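Local coordinates for protein RNA-directed RNA polymerase (Infectious pancreatic necrosis virus, PDB 3ZED) that probably copies the viral RNA genome as an RNA-dependent RNA polymerase, occurring both free and covalently attached to the genomic RNA, at residues R34-K39 with D115-F120; T92-E97 with T260-V265; Q203-N208 with T476-H481; R276-A281 with S738-Q743. One frame throughout, in Å; residues are numbered along the deposited sequence.

Contact 1: residues R34-K39 with D115-F120; sequences RFRPAK and DEVGTF
The guanidinium groups of Arg34 and Arg36 each turn one face to Val117, which reaches in between them with its two methyl branches. Val117 CG1 sits 3.5 Å above the plane of the Arg34 guanidinium, displaced toward the rim, whereas Val117 CG2 lies over the centre of the Arg36 group, with Arg36 CZ 3.6 Å from Val117 CG2. At the edge of the Arg34 group is the carbonyl of Gly118: Arg34 NH1 and NH2 both donate to Gly118 O, at 2.7 and 3.0 Å, with the oxygen almost exactly in the guanidinium plane. NH1 makes the straighter bond (153° at the hydrogen, against 138° for NH2). The Arg34 chain bends at both chi2 and chi3, which folds its head back alongside Val117 and lets one residue combine apolar cover with an end-on grip on a backbone oxygen.

Neither segment forms a regular helix or strand. Two irregular loops meet here at the protein surface, one leading into helix 45-54 and the other joining strand 101-102 to helix 125-137, both in the palm region of the polymerase. The Arg36 side chain runs out extended from the backbone, CG anti to N (chi1 -176°), and bends at chi3 to lay its head across CG2; NH1 is then hydrogen-bonded to the carbonyl of His114, the residue just before 115-120. Its charge lies near Asp115 without touching it, Arg36 NH1 being 5.7 Å from Asp115 OD1. Val117 CG1 also packs against the backbone carbonyl of Phe35, 3.6 Å from its O, and the Phe35 ring meets Trp314 edge-to-face.

Contact 2: residues T92-E97 with T260-V265; sequences TVSVPE and TAEALV
Glu262 OE2 is gripped twice by Ser94, once by the backbone N and once by the side-chain hydroxyl. The amide bond is short and nearly straight, with Ser94 N 2.7 Å from Glu262 OE2 and an angle of 170° at the hydrogen; it uses the anti lone pair, the one facing away from the other carboxylate oxygen. Ser94 OG donates to the same Glu262 OE2 over 3.1 Å, but arrives from above the carboxylate plane, 45° out of it. The serine can do both because its first torsion tucks OG between its own N and carbonyl carbon. On the helix, Glu262 bends sharply at chi2, swinging the carboxylate back to the strand, and its CG comes within 3.2 Å of Ser94 O.

Beside this polar pair runs an apolar seam. Val93 CG2 slides past the glutamate chain, 3.7 Å from Glu262 CG, and also meets Ala261 CB at 4.0 Å. Further along, the side chains of Val95 and Val265 cross at about a right angle, CG1 to CG1 at 3.8 Å. Strand 92-98, an outer strand of a small antiparallel sheet whose partner is 65-72, thus lies on the first turns of helix 260-278, the local axes 7.7 Å apart and inclined by 55°.

Ser94 O accepts a hydrogen bond from Tyr251, a predicted GTP-binding residue whose side chain also touches Glu262. With two donors on one oxygen, the buried carboxylate is probably stabilised as the anion, and its orientation is tied to the strand next to the predicted nucleotide site.

Contact 3: residues Q203-N208 with T476-H481; sequences QTLPIN and TFLNNH. With K (potassium ion), chain L.
His481 NE2 donates to Thr204 O over 2.8 Å, the acceptor lying near the plane of the imidazole and the angle at the hydrogen being 162°. Seen from the carbonyl, the donor stands well above its plane, 55° out of it. One face of the same ring is covered by Leu205: CD1 makes a CH-pi contact 3.8 Å from the centroid of the His481 ring. This methyl also reaches the edge of the Phe477 ring, while Leu205 CD2 touches Leu478 CD2 at 3.7 Å.

The imidazole therefore binds the last turn of helix 194-204 at its C-terminal end, where Leu205 leaves helical geometry, to the first turns of helix 476-493. The contact is buried, and both segments belong to the palm region of the polymerase. His481 projects with CG anti to its backbone N (chi1 -162°), which carries the ring across to the carbonyl.

Further out, His481 ND1 is hydrogen-bonded as well, and the Thr204 hydroxyl pairs with that of Thr485 one helical turn beyond His481. Leu205 O accepts from Tyr421 of helix 412-426. Next to Thr204, Gln203 OE1 binds a potassium ion at 2.7 Å, together with a water, Thr698, Ser701, Pro702 and Lys704.

Contact 4: residues R276-A281 with S738-Q743; sequences RAATSA and STLRDQ
Ala278 packs closely against Leu740, with Ala278 CB 4.1 Å from Leu740 CB and equally near Leu740 CD1. This is the buried part of the contact, where the final turn of helix 260-278 meets the first turn of helix 740-752. Leu740 is also touched by Val287 of helix 283-293 and by Thr442 and Asn446 of helix 438-452. The backbones come close as well: Thr279 and Arg741 have their CA atoms 4.5 Å apart, and Arg741 CB lies 3.4 Å from Ala278 O. Although Ala278 O is also near the amide of Arg741, the angle is too poor for a hydrogen bond.

Toward the exposed side the packing gives way to the long chain of Arg741. Its CG rests on the backbone of Thr279, 3.8 Å from the CA atom. From there, bends at chi2 (-128°) and chi3 (-85°) lead the guanidinium along the loop, where Arg741 NH2 comes 3.4 Å from Ser280 O at an angle unsuited to bonding. Ser280 O and Ala281 O lie obliquely to the guanidinium. Arg741 and Ala281 also touch a crystal neighbour, which may influence the arginine's position. The loop has its own brace, since Ser280 OG and the Ser280 amide both donate to Ala277 O.

The contact joins the palm region to the C-terminal region across two helix ends. With no clear hydrogen bond between the segments, it rests largely on van der Waals packing, of Ala278 on Leu740 and of the Arg741 chain on 278-281, with a probable electrostatic attraction between the guanidinium and the loop carbonyls.

Contacts 2 and 4 share helix 260-278: contact 2 uses its first turns and contact 4 its last, with centres 27 Å apart and nearest atoms about 11 Å apart. The helix thus connects the neighbourhood of the predicted GTP-binding residues, which contact 2 adjoins through Tyr251, with the C-terminal region. Contact 3 is the most central of the four, about 11 Å from the centre of the chain, and supplies Gln203 to a potassium site completed by Thr698, Ser701, Pro702, Lys704 and a water. Contacts 1 and 4 lie on the periphery, their centres 56 Å apart. Along the sequence, contact 2 crosses both contact 1 and contact 3, though no two contacts touch.

Contact 1: residues R34-K39 with D115-F120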
loop_
_atom_site.group_PDB
_atom_site.type_symbol
_atom_site.label_atom_id
_atom_site.label_comp_id
_atom_site.label_asym_id
_atom_site.label_seq_id
_atom_site.Cartn_x
_atom_site.Cartn_y
_atom_site.Cartn_z
ATOM N N ARG B 34 29.681 15.639 -0.522
ATOM C CA ARG B 34 28.928 14.446 -0.137
ATOM C C ARG B 34 28.488 14.588 1.296
ATOM O O ARG B 34 29.235 15.117 2.126
ATOM C CB ARG B 34 29.773 13.157 -0.259
ATOM C CG ARG B 34 29.789 12.463 -1.607
ATOM C CD ARG B 34 28.425 12.061 -2.137
ATOM N NE ARG B 34 27.731 11.012 -1.380
ATOM C CZ ARG B 34 27.863 9.706 -1.601
ATOM N NH1 ARG B 34 28.724 9.261 -2.505
ATOM N NH2 ARG B 34 27.146 8.836 -0.904
ATOM N N PHE B 35 27.281 14.131 1.588
ATOM C CA PHE B 35 26.763 14.177 2.933
ATOM C C PHE B 35 27.327 13.003 3.697
ATOM O O PHE B 35 27.288 11.869 3.204
ATOM C CB PHE B 35 25.223 14.157 2.912
ATOM C CG PHE B 35 24.562 13.965 4.255
ATOM C CD1 PHE B 35 24.747 14.893 5.285
ATOM C CD2 PHE B 35 23.730 12.879 4.485
ATOM C CE1 PHE B 35 24.111 14.724 6.518
ATOM C CE2 PHE B 35 23.087 12.712 5.716
ATOM C CZ PHE B 35 23.277 13.632 6.722
ATOM N N ARG B 36 27.897 13.285 4.879
ATOM C CA ARG B 36 28.411 12.264 5.782
ATOM C C ARG B 36 27.527 12.281 7.017
ATOM O O ARG B 36 27.627 13.227 7.809
ATOM C CB ARG B 36 29.896 12.484 6.129
ATOM C CG ARG B 36 30.499 11.368 7.003
ATOM C CD ARG B 36 32.022 11.406 7.083
ATOM N NE ARG B 36 32.719 11.012 5.847
ATOM C CZ ARG B 36 33.053 9.767 5.504
ATOM N NH1 ARG B 36 32.717 8.743 6.276
ATOM N NH2 ARG B 36 33.699 9.537 4.370
ATOM N N PRO B 37 26.622 11.289 7.181
ATOM C CA PRO B 37 25.764 11.285 8.377
ATOM C C PRO B 37 26.598 11.316 9.663
ATOM O O PRO B 37 27.690 10.765 9.693
ATOM C CB PRO B 37 24.974 9.977 8.247
ATOM C CG PRO B 37 25.009 9.659 6.786
ATOM C CD PRO B 37 26.360 10.109 6.327
ATOM N N ALA B 38 26.111 12.029 10.686
ATOM C CA ALA B 38 26.784 12.143 11.976
ATOM C C ALA B 38 26.762 10.796 12.699
ATOM O O ALA B 38 25.937 9.937 12.366
ATOM C CB ALA B 38 26.088 13.205 12.831
ATOM N N LYS B 39 27.646 10.616 13.685
ATOM C CA LYS B 39 27.654 9.416 14.517
ATOM C C LYS B 39 26.283 9.340 15.200
ATOM O O LYS B 39 25.711 10.389 15.541
ATOM C CB LYS B 39 28.807 9.442 15.538
ATOM C CG LYS B 39 30.202 9.383 14.907
ATOM C CD LYS B 39 31.298 9.730 15.919
ATOM C CE LYS B 39 32.651 9.993 15.291
ATOM N NZ LYS B 39 33.387 8.736 14.987
ATOM N N ASP B 115 30.656 5.964 8.764
ATOM C CA ASP B 115 31.827 5.209 8.345
ATOM C C ASP B 115 31.750 4.641 6.917
ATOM O O ASP B 115 32.732 4.065 6.445
ATOM C CB ASP B 115 32.082 4.079 9.347
ATOM C CG ASP B 115 32.396 4.580 10.746
ATOM O OD1 ASP B 115 33.336 5.396 10.890
ATOM O OD2 ASP B 115 31.695 4.171 11.691
ATOM N N GLU B 116 30.629 4.831 6.218
ATOM C CA GLU B 116 30.480 4.324 4.852
ATOM C C GLU B 116 29.668 5.295 3.985
ATOM O O GLU B 116 28.435 5.311 4.040
ATOM C CB GLU B 116 29.849 2.918 4.863
ATOM C CG GLU B 116 29.961 2.170 3.544
ATOM C CD GLU B 116 29.250 0.826 3.517
ATOM O OE1 GLU B 116 29.407 0.041 4.480
ATOM O OE2 GLU B 116 28.558 0.545 2.512
ATOM N N VAL B 117 30.392 6.128 3.216
ATOM C CA VAL B 117 29.853 7.099 2.257
ATOM C C VAL B 117 30.386 6.662 0.881
ATOM O O VAL B 117 31.490 7.063 0.491
ATOM C CB VAL B 117 30.199 8.580 2.611
ATOM C CG1 VAL B 117 29.522 9.564 1.652
ATOM C CG2 VAL B 117 29.838 8.912 4.053
ATOM N N GLY B 118 29.637 5.775 0.219
ATOM C CA GLY B 118 30.008 5.207 -1.074
ATOM C C GLY B 118 29.069 5.489 -2.234
ATOM O O GLY B 118 28.453 6.560 -2.309
ATOM N N THR B 119 28.978 4.519 -3.168
ATOM C CA THR B 119 28.158 4.591 -4.391
ATOM C C THR B 119 26.667 4.552 -4.071
ATOM O O THR B 119 25.874 5.109 -4.830
ATOM C CB THR B 119 28.523 3.475 -5.379
ATOM O OG1 THR B 119 28.361 2.207 -4.742
ATOM C CG2 THR B 119 29.927 3.618 -5.934
ATOM N N PHE B 120 26.279 3.877 -2.980
ATOM C CA PHE B 120 24.890 3.832 -2.554
ATOM C C PHE B 120 24.504 5.205 -1.993
ATOM O O PHE B 120 25.149 5.700 -1.058
ATOM C CB PHE B 120 24.635 2.714 -1.522
ATOM C CG PHE B 120 23.197 2.656 -1.058
ATOM C CD1 PHE B 120 22.223 2.024 -1.829
ATOM C CD2 PHE B 120 22.809 3.264 0.130
ATOM C CE1 PHE B 120 20.887 1.991 -1.412
ATOM C CE2 PHE B 120 21.472 3.229 0.552
ATOM C CZ PHE B 120 20.518 2.595 -0.223
#

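Contact 2: residues T92-E97 with T260-V265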
loop_
_atom_site.group_PDB
_atom_site.type_symbol
_atom_site.label_atom_id
_atom_site.label_comp_id
_atom_site.label_asym_id
_atom_site.label_seq_id
_atom_site.Cartn_x
_atom_site.Cartn_y
_atom_site.Cartn_z
ATOM N N THR B 92 14.063 -30.225 3.794
ATOM C CA THR B 92 13.959 -29.961 5.229
ATOM C C THR B 92 13.300 -28.614 5.484
ATOM O O THR B 92 13.436 -27.688 4.679
ATOM C CB THR B 92 15.323 -30.022 5.919
ATOM O OG1 THR B 92 16.222 -29.109 5.287
ATOM C CG2 THR B 92 15.906 -31.428 5.960
ATOM N N VAL B 93 12.602 -28.508 6.626
ATOM C CA VAL B 93 11.900 -27.301 7.062
ATOM C C VAL B 93 12.305 -26.990 8.526
ATOM O O VAL B 93 12.293 -27.886 9.368
ATOM C CB VAL B 93 10.354 -27.435 6.841
ATOM C CG1 VAL B 93 9.702 -28.491 7.736
ATOM C CG2 VAL B 93 9.645 -26.100 6.969
ATOM N N SER B 94 12.723 -25.743 8.807
ATOM C CA SER B 94 13.125 -25.333 10.156
ATOM C C SER B 94 11.932 -24.681 10.856
ATOM O O SER B 94 11.423 -23.671 10.387
ATOM C CB SER B 94 14.335 -24.406 10.106
ATOM O OG SER B 94 14.074 -23.277 9.289
ATOM N N VAL B 95 11.439 -25.299 11.939
ATOM C CA VAL B 95 10.240 -24.819 12.638
ATOM C C VAL B 95 10.506 -24.531 14.137
ATOM O O VAL B 95 11.281 -25.253 14.764
ATOM C CB VAL B 95 9.040 -25.789 12.457
ATOM C CG1 VAL B 95 8.586 -25.843 11.000
ATOM C CG2 VAL B 95 9.361 -27.186 12.968
ATOM N N PRO B 96 9.873 -23.476 14.718
ATOM C CA PRO B 96 10.101 -23.177 16.146
ATOM C C PRO B 96 9.356 -24.169 17.042
ATOM O O PRO B 96 8.223 -23.916 17.447
ATOM C CB PRO B 96 9.582 -21.734 16.303
ATOM C CG PRO B 96 9.093 -21.299 14.941
ATOM C CD PRO B 96 8.919 -22.519 14.118
ATOM N N GLU B 97 10.000 -25.312 17.331
ATOM C CA GLU B 97 9.436 -26.414 18.117
ATOM C C GLU B 97 10.302 -26.837 19.310
ATOM O O GLU B 97 9.849 -27.653 20.119
ATOM C CB GLU B 97 9.246 -27.639 17.209
ATOM C CG GLU B 97 7.837 -27.829 16.677
ATOM C CD GLU B 97 7.646 -29.046 15.788
ATOM O OE1 GLU B 97 8.217 -30.119 16.094
ATOM O OE2 GLU B 97 6.893 -28.932 14.794
ATOM N N THR B 260 9.631 -20.470 1.956
ATOM C CA THR B 260 8.326 -20.872 1.398
ATOM C C THR B 260 7.674 -22.010 2.212
ATOM O O THR B 260 6.528 -21.850 2.637
ATOM C CB THR B 260 8.463 -21.259 -0.072
ATOM O OG1 THR B 260 9.055 -20.158 -0.762
ATOM C CG2 THR B 260 7.124 -21.621 -0.710
ATOM N N ALA B 261 8.396 -23.137 2.423
ATOM C CA ALA B 261 7.889 -24.299 3.159
ATOM C C ALA B 261 7.532 -23.923 4.606
ATOM O O ALA B 261 6.433 -24.246 5.069
ATOM C CB ALA B 261 8.904 -25.430 3.136
ATOM N N GLU B 262 8.448 -23.195 5.283
ATOM C CA GLU B 262 8.331 -22.700 6.649
ATOM C C GLU B 262 7.044 -21.889 6.817
ATOM O O GLU B 262 6.257 -22.170 7.725
ATOM C CB GLU B 262 9.563 -21.848 6.995
ATOM C CG GLU B 262 10.801 -22.646 7.401
ATOM C CD GLU B 262 11.757 -23.162 6.338
ATOM O OE1 GLU B 262 11.698 -22.691 5.180
ATOM O OE2 GLU B 262 12.593 -24.030 6.677
ATOM N N ALA B 263 6.794 -20.947 5.886
ATOM C CA ALA B 263 5.610 -20.078 5.864
ATOM C C ALA B 263 4.324 -20.894 5.784
ATOM O O ALA B 263 3.428 -20.664 6.579
ATOM C CB ALA B 263 5.691 -19.124 4.698
ATOM N N LEU B 264 4.255 -21.870 4.861
ATOM C CA LEU B 264 3.108 -22.759 4.682
ATOM C C LEU B 264 2.850 -23.551 5.950
ATOM O O LEU B 264 1.719 -23.557 6.418
ATOM C CB LEU B 264 3.309 -23.718 3.486
ATOM C CG LEU B 264 3.378 -23.086 2.097
ATOM C CD1 LEU B 264 3.819 -24.104 1.060
ATOM C CD2 LEU B 264 2.053 -22.451 1.704
ATOM N N VAL B 265 3.903 -24.152 6.547
ATOM C CA VAL B 265 3.803 -24.924 7.783
ATOM C C VAL B 265 3.233 -24.024 8.900
ATOM O O VAL B 265 2.260 -24.415 9.547
ATOM C CB VAL B 265 5.161 -25.593 8.186
ATOM C CG1 VAL B 265 5.116 -26.166 9.603
ATOM C CG2 VAL B 265 5.564 -26.679 7.195
#

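Contact 3: residues Q203-N208 with T476-H481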
loop_
_atom_site.group_PDB
_atom_site.type_symbol
_atom_site.label_atom_id
_atom_site.label_comp_id
_atom_site.label_asym_id
_atom_site.label_seq_id
_atom_site.Cartn_x
_atom_site.Cartn_y
_atom_site.Cartn_z
ATOM N N GLN B 203 -19.607 2.905 -2.470
ATOM C CA GLN B 203 -19.426 4.069 -3.324
ATOM C C GLN B 203 -17.941 4.461 -3.501
ATOM O O GLN B 203 -17.524 4.700 -4.641
ATOM C CB GLN B 203 -20.215 5.285 -2.781
ATOM C CG GLN B 203 -21.720 5.054 -2.557
ATOM C CD GLN B 203 -22.412 4.434 -3.755
ATOM O OE1 GLN B 203 -22.175 4.819 -4.916
ATOM N NE2 GLN B 203 -23.272 3.448 -3.495
ATOM N N THR B 204 -17.164 4.585 -2.385
ATOM C CA THR B 204 -15.758 5.047 -2.400
ATOM C C THR B 204 -14.779 3.928 -2.748
ATOM O O THR B 204 -13.676 4.215 -3.217
ATOM C CB THR B 204 -15.393 5.675 -1.062
ATOM O OG1 THR B 204 -15.359 4.634 -0.077
ATOM C CG2 THR B 204 -16.382 6.767 -0.639
ATOM N N LEU B 205 -15.156 2.671 -2.503
ATOM C CA LEU B 205 -14.321 1.519 -2.864
ATOM C C LEU B 205 -15.204 0.400 -3.434
ATOM O O LEU B 205 -15.389 -0.628 -2.777
ATOM C CB LEU B 205 -13.444 1.018 -1.697
ATOM C CG LEU B 205 -12.324 0.038 -2.074
ATOM C CD1 LEU B 205 -11.087 0.754 -2.578
ATOM C CD2 LEU B 205 -11.959 -0.803 -0.912
ATOM N N PRO B 206 -15.781 0.575 -4.654
ATOM C CA PRO B 206 -16.618 -0.500 -5.226
ATOM C C PRO B 206 -15.794 -1.758 -5.489
ATOM O O PRO B 206 -14.658 -1.674 -5.990
ATOM C CB PRO B 206 -17.130 0.108 -6.532
ATOM C CG PRO B 206 -16.147 1.184 -6.885
ATOM C CD PRO B 206 -15.708 1.738 -5.563
ATOM N N ILE B 207 -16.325 -2.910 -5.070
ATOM C CA ILE B 207 -15.632 -4.181 -5.256
ATOM C C ILE B 207 -16.532 -5.199 -5.943
ATOM O O ILE B 207 -17.759 -5.126 -5.848
ATOM C CB ILE B 207 -15.061 -4.770 -3.925
ATOM C CG1 ILE B 207 -16.180 -5.060 -2.869
ATOM C CG2 ILE B 207 -13.905 -3.919 -3.378
ATOM C CD1 ILE B 207 -15.809 -5.947 -1.661
ATOM N N ASN B 208 -15.906 -6.170 -6.606
ATOM C CA ASN B 208 -16.597 -7.321 -7.171
ATOM C C ASN B 208 -16.295 -8.510 -6.291
ATOM O O ASN B 208 -15.438 -8.416 -5.405
ATOM C CB ASN B 208 -16.150 -7.584 -8.610
ATOM C CG ASN B 208 -16.749 -6.641 -9.591
ATOM O OD1 ASN B 208 -17.975 -6.537 -9.708
ATOM N ND2 ASN B 208 -15.895 -5.954 -10.331
ATOM N N THR B 476 -2.608 -2.158 4.210
ATOM C CA THR B 476 -2.216 -0.744 4.337
ATOM C C THR B 476 -3.139 0.183 3.484
ATOM O O THR B 476 -3.773 1.094 4.044
ATOM C CB THR B 476 -0.712 -0.521 4.024
ATOM O OG1 THR B 476 0.082 -1.286 4.945
ATOM C CG2 THR B 476 -0.311 0.960 4.142
ATOM N N PHE B 477 -3.214 -0.064 2.165
ATOM C CA PHE B 477 -4.047 0.727 1.235
ATOM C C PHE B 477 -5.518 0.740 1.675
ATOM O O PHE B 477 -6.132 1.815 1.729
ATOM C CB PHE B 477 -3.948 0.177 -0.221
ATOM C CG PHE B 477 -4.931 0.839 -1.176
ATOM C CD1 PHE B 477 -6.247 0.384 -1.279
ATOM C CD2 PHE B 477 -4.545 1.923 -1.959
ATOM C CE1 PHE B 477 -7.175 1.045 -2.093
ATOM C CE2 PHE B 477 -5.472 2.581 -2.784
ATOM C CZ PHE B 477 -6.777 2.145 -2.835
ATOM N N LEU B 478 -6.088 -0.469 1.926
ATOM C CA LEU B 478 -7.503 -0.648 2.270
ATOM C C LEU B 478 -7.898 0.093 3.543
ATOM O O LEU B 478 -8.901 0.801 3.546
ATOM C CB LEU B 478 -7.867 -2.153 2.392
ATOM C CG LEU B 478 -7.814 -2.966 1.097
ATOM C CD1 LEU B 478 -7.956 -4.445 1.364
ATOM C CD2 LEU B 478 -8.861 -2.499 0.111
ATOM N N ASN B 479 -7.102 -0.042 4.603
ATOM C CA ASN B 479 -7.368 0.630 5.879
ATOM C C ASN B 479 -7.231 2.153 5.745
ATOM O O ASN B 479 -8.047 2.871 6.290
ATOM C CB ASN B 479 -6.447 0.097 6.979
ATOM C CG ASN B 479 -6.658 -1.351 7.319
ATOM O OD1 ASN B 479 -7.728 -1.911 7.099
ATOM N ND2 ASN B 479 -5.646 -1.979 7.901
ATOM N N ASN B 480 -6.230 2.636 5.003
ATOM C CA ASN B 480 -6.056 4.074 4.769
ATOM C C ASN B 480 -7.212 4.626 3.933
ATOM O O ASN B 480 -7.723 5.705 4.233
ATOM C CB ASN B 480 -4.716 4.346 4.076
ATOM C CG ASN B 480 -3.520 4.360 5.006
ATOM O OD1 ASN B 480 -3.641 4.355 6.224
ATOM N ND2 ASN B 480 -2.333 4.363 4.448
ATOM N N HIS B 481 -7.662 3.857 2.905
ATOM C CA HIS B 481 -8.781 4.252 2.039
ATOM C C HIS B 481 -10.086 4.378 2.849
ATOM O O HIS B 481 -10.874 5.293 2.599
ATOM C CB HIS B 481 -8.933 3.250 0.881
ATOM C CG HIS B 481 -9.738 3.767 -0.280
ATOM N ND1 HIS B 481 -9.126 4.349 -1.386
ATOM C CD2 HIS B 481 -11.077 3.730 -0.490
ATOM C CE1 HIS B 481 -10.106 4.627 -2.233
ATOM N NE2 HIS B 481 -11.301 4.299 -1.726
HETATM K K K L . -23.643 4.315 -7.182
HETATM O O HOH W 1 -22.359 4.815 -9.563
#

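Contact 4: residues R276-A281 with S738-Q743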
loop_
_atom_site.group_PDB
_atom_site.type_symbol
_atom_site.label_atom_id
_atom_site.label_comp_id
_atom_site.label_asym_id
_atom_site.label_seq_id
_atom_site.Cartn_x
_atom_site.Cartn_y
_atom_site.Cartn_z
ATOM N N ARG B 276 -9.684 -24.938 15.554
ATOM C CA ARG B 276 -9.934 -26.009 16.513
ATOM C C ARG B 276 -10.211 -25.436 17.894
ATOM O O ARG B 276 -11.188 -25.840 18.526
ATOM C CB ARG B 276 -8.747 -26.980 16.567
ATOM C CG ARG B 276 -8.964 -28.240 15.757
ATOM C CD ARG B 276 -7.857 -28.469 14.759
ATOM N NE ARG B 276 -6.627 -28.979 15.371
ATOM C CZ ARG B 276 -5.948 -30.032 14.921
ATOM N NH1 ARG B 276 -6.378 -30.707 13.860
ATOM N NH2 ARG B 276 -4.843 -30.429 15.538
ATOM N N ALA B 277 -9.362 -24.491 18.351
ATOM C CA ALA B 277 -9.470 -23.835 19.656
ATOM C C ALA B 277 -10.802 -23.106 19.832
ATOM O O ALA B 277 -11.378 -23.171 20.912
ATOM C CB ALA B 277 -8.323 -22.860 19.840
ATOM N N ALA B 278 -11.309 -22.457 18.759
ATOM C CA ALA B 278 -12.575 -21.712 18.755
ATOM C C ALA B 278 -13.802 -22.639 18.916
ATOM O O ALA B 278 -14.845 -22.193 19.394
ATOM C CB ALA B 278 -12.696 -20.897 17.475
ATOM N N THR B 279 -13.673 -23.922 18.546
ATOM C CA THR B 279 -14.776 -24.882 18.664
ATOM C C THR B 279 -14.459 -25.959 19.741
ATOM O O THR B 279 -15.027 -27.050 19.717
ATOM C CB THR B 279 -15.123 -25.485 17.290
ATOM O OG1 THR B 279 -13.956 -26.088 16.736
ATOM C CG2 THR B 279 -15.688 -24.449 16.322
ATOM N N SER B 280 -13.576 -25.617 20.701
ATOM C CA SER B 280 -13.166 -26.478 21.811
ATOM C C SER B 280 -14.076 -26.248 23.035
ATOM O O SER B 280 -14.954 -25.383 22.993
ATOM C CB SER B 280 -11.696 -26.237 22.166
ATOM O OG SER B 280 -11.456 -24.959 22.737
ATOM N N ALA B 281 -13.867 -27.031 24.115
ATOM C CA ALA B 281 -14.656 -26.940 25.351
ATOM C C ALA B 281 -14.451 -25.598 26.063
ATOM O O ALA B 281 -15.352 -25.144 26.773
ATOM C CB ALA B 281 -14.306 -28.086 26.287
ATOM N N SER B 738 -15.007 -16.288 24.361
ATOM C CA SER B 738 -15.573 -17.481 25.019
ATOM C C SER B 738 -16.847 -18.009 24.300
ATOM O O SER B 738 -17.145 -19.192 24.412
ATOM C CB SER B 738 -15.889 -17.198 26.485
ATOM O OG SER B 738 -16.831 -16.145 26.598
ATOM N N THR B 739 -17.542 -17.147 23.523
ATOM C CA THR B 739 -18.770 -17.448 22.764
ATOM C C THR B 739 -18.503 -17.923 21.325
ATOM O O THR B 739 -19.459 -18.083 20.564
ATOM C CB THR B 739 -19.668 -16.179 22.679
ATOM O OG1 THR B 739 -19.095 -15.211 21.771
ATOM C CG2 THR B 739 -19.945 -15.541 24.034
ATOM N N LEU B 740 -17.232 -18.127 20.933
ATOM C CA LEU B 740 -16.880 -18.450 19.541
ATOM C C LEU B 740 -17.472 -19.758 19.030
ATOM O O LEU B 740 -17.835 -19.814 17.854
ATOM C CB LEU B 740 -15.361 -18.438 19.298
ATOM C CG LEU B 740 -14.721 -17.063 19.091
ATOM C CD1 LEU B 740 -13.213 -17.176 19.099
ATOM C CD2 LEU B 740 -15.223 -16.379 17.808
ATOM N N ARG B 741 -17.596 -20.782 19.893
ATOM C CA ARG B 741 -18.161 -22.075 19.516
ATOM C C ARG B 741 -19.659 -21.932 19.185
ATOM O O ARG B 741 -20.126 -22.513 18.205
ATOM C CB ARG B 741 -17.930 -23.090 20.641
ATOM C CG ARG B 741 -18.216 -24.535 20.263
ATOM C CD ARG B 741 -19.145 -25.168 21.258
ATOM N NE ARG B 741 -18.434 -25.710 22.422
ATOM C CZ ARG B 741 -18.572 -25.267 23.669
ATOM N NH1 ARG B 741 -19.383 -24.249 23.934
ATOM N NH2 ARG B 741 -17.916 -25.848 24.662
ATOM N N ASP B 742 -20.388 -21.120 19.983
ATOM C CA ASP B 742 -21.809 -20.835 19.772
ATOM C C ASP B 742 -21.995 -20.086 18.456
ATOM O O ASP B 742 -22.900 -20.424 17.691
ATOM C CB ASP B 742 -22.390 -20.035 20.950
ATOM C CG ASP B 742 -22.835 -20.889 22.123
ATOM O OD1 ASP B 742 -23.707 -21.773 21.924
ATOM O OD2 ASP B 742 -22.355 -20.644 23.247
ATOM N N GLN B 743 -21.094 -19.114 18.172
ATOM C CA GLN B 743 -21.056 -18.330 16.929
ATOM C C GLN B 743 -20.794 -19.217 15.726
ATOM O O GLN B 743 -21.401 -19.001 14.677
ATOM C CB GLN B 743 -19.978 -17.244 16.986
ATOM C CG GLN B 743 -20.216 -16.173 18.058
ATOM C CD GLN B 743 -19.139 -15.124 18.001
ATOM O OE1 GLN B 743 -18.935 -14.482 16.979
ATOM N NE2 GLN B 743 -18.409 -14.951 19.087
#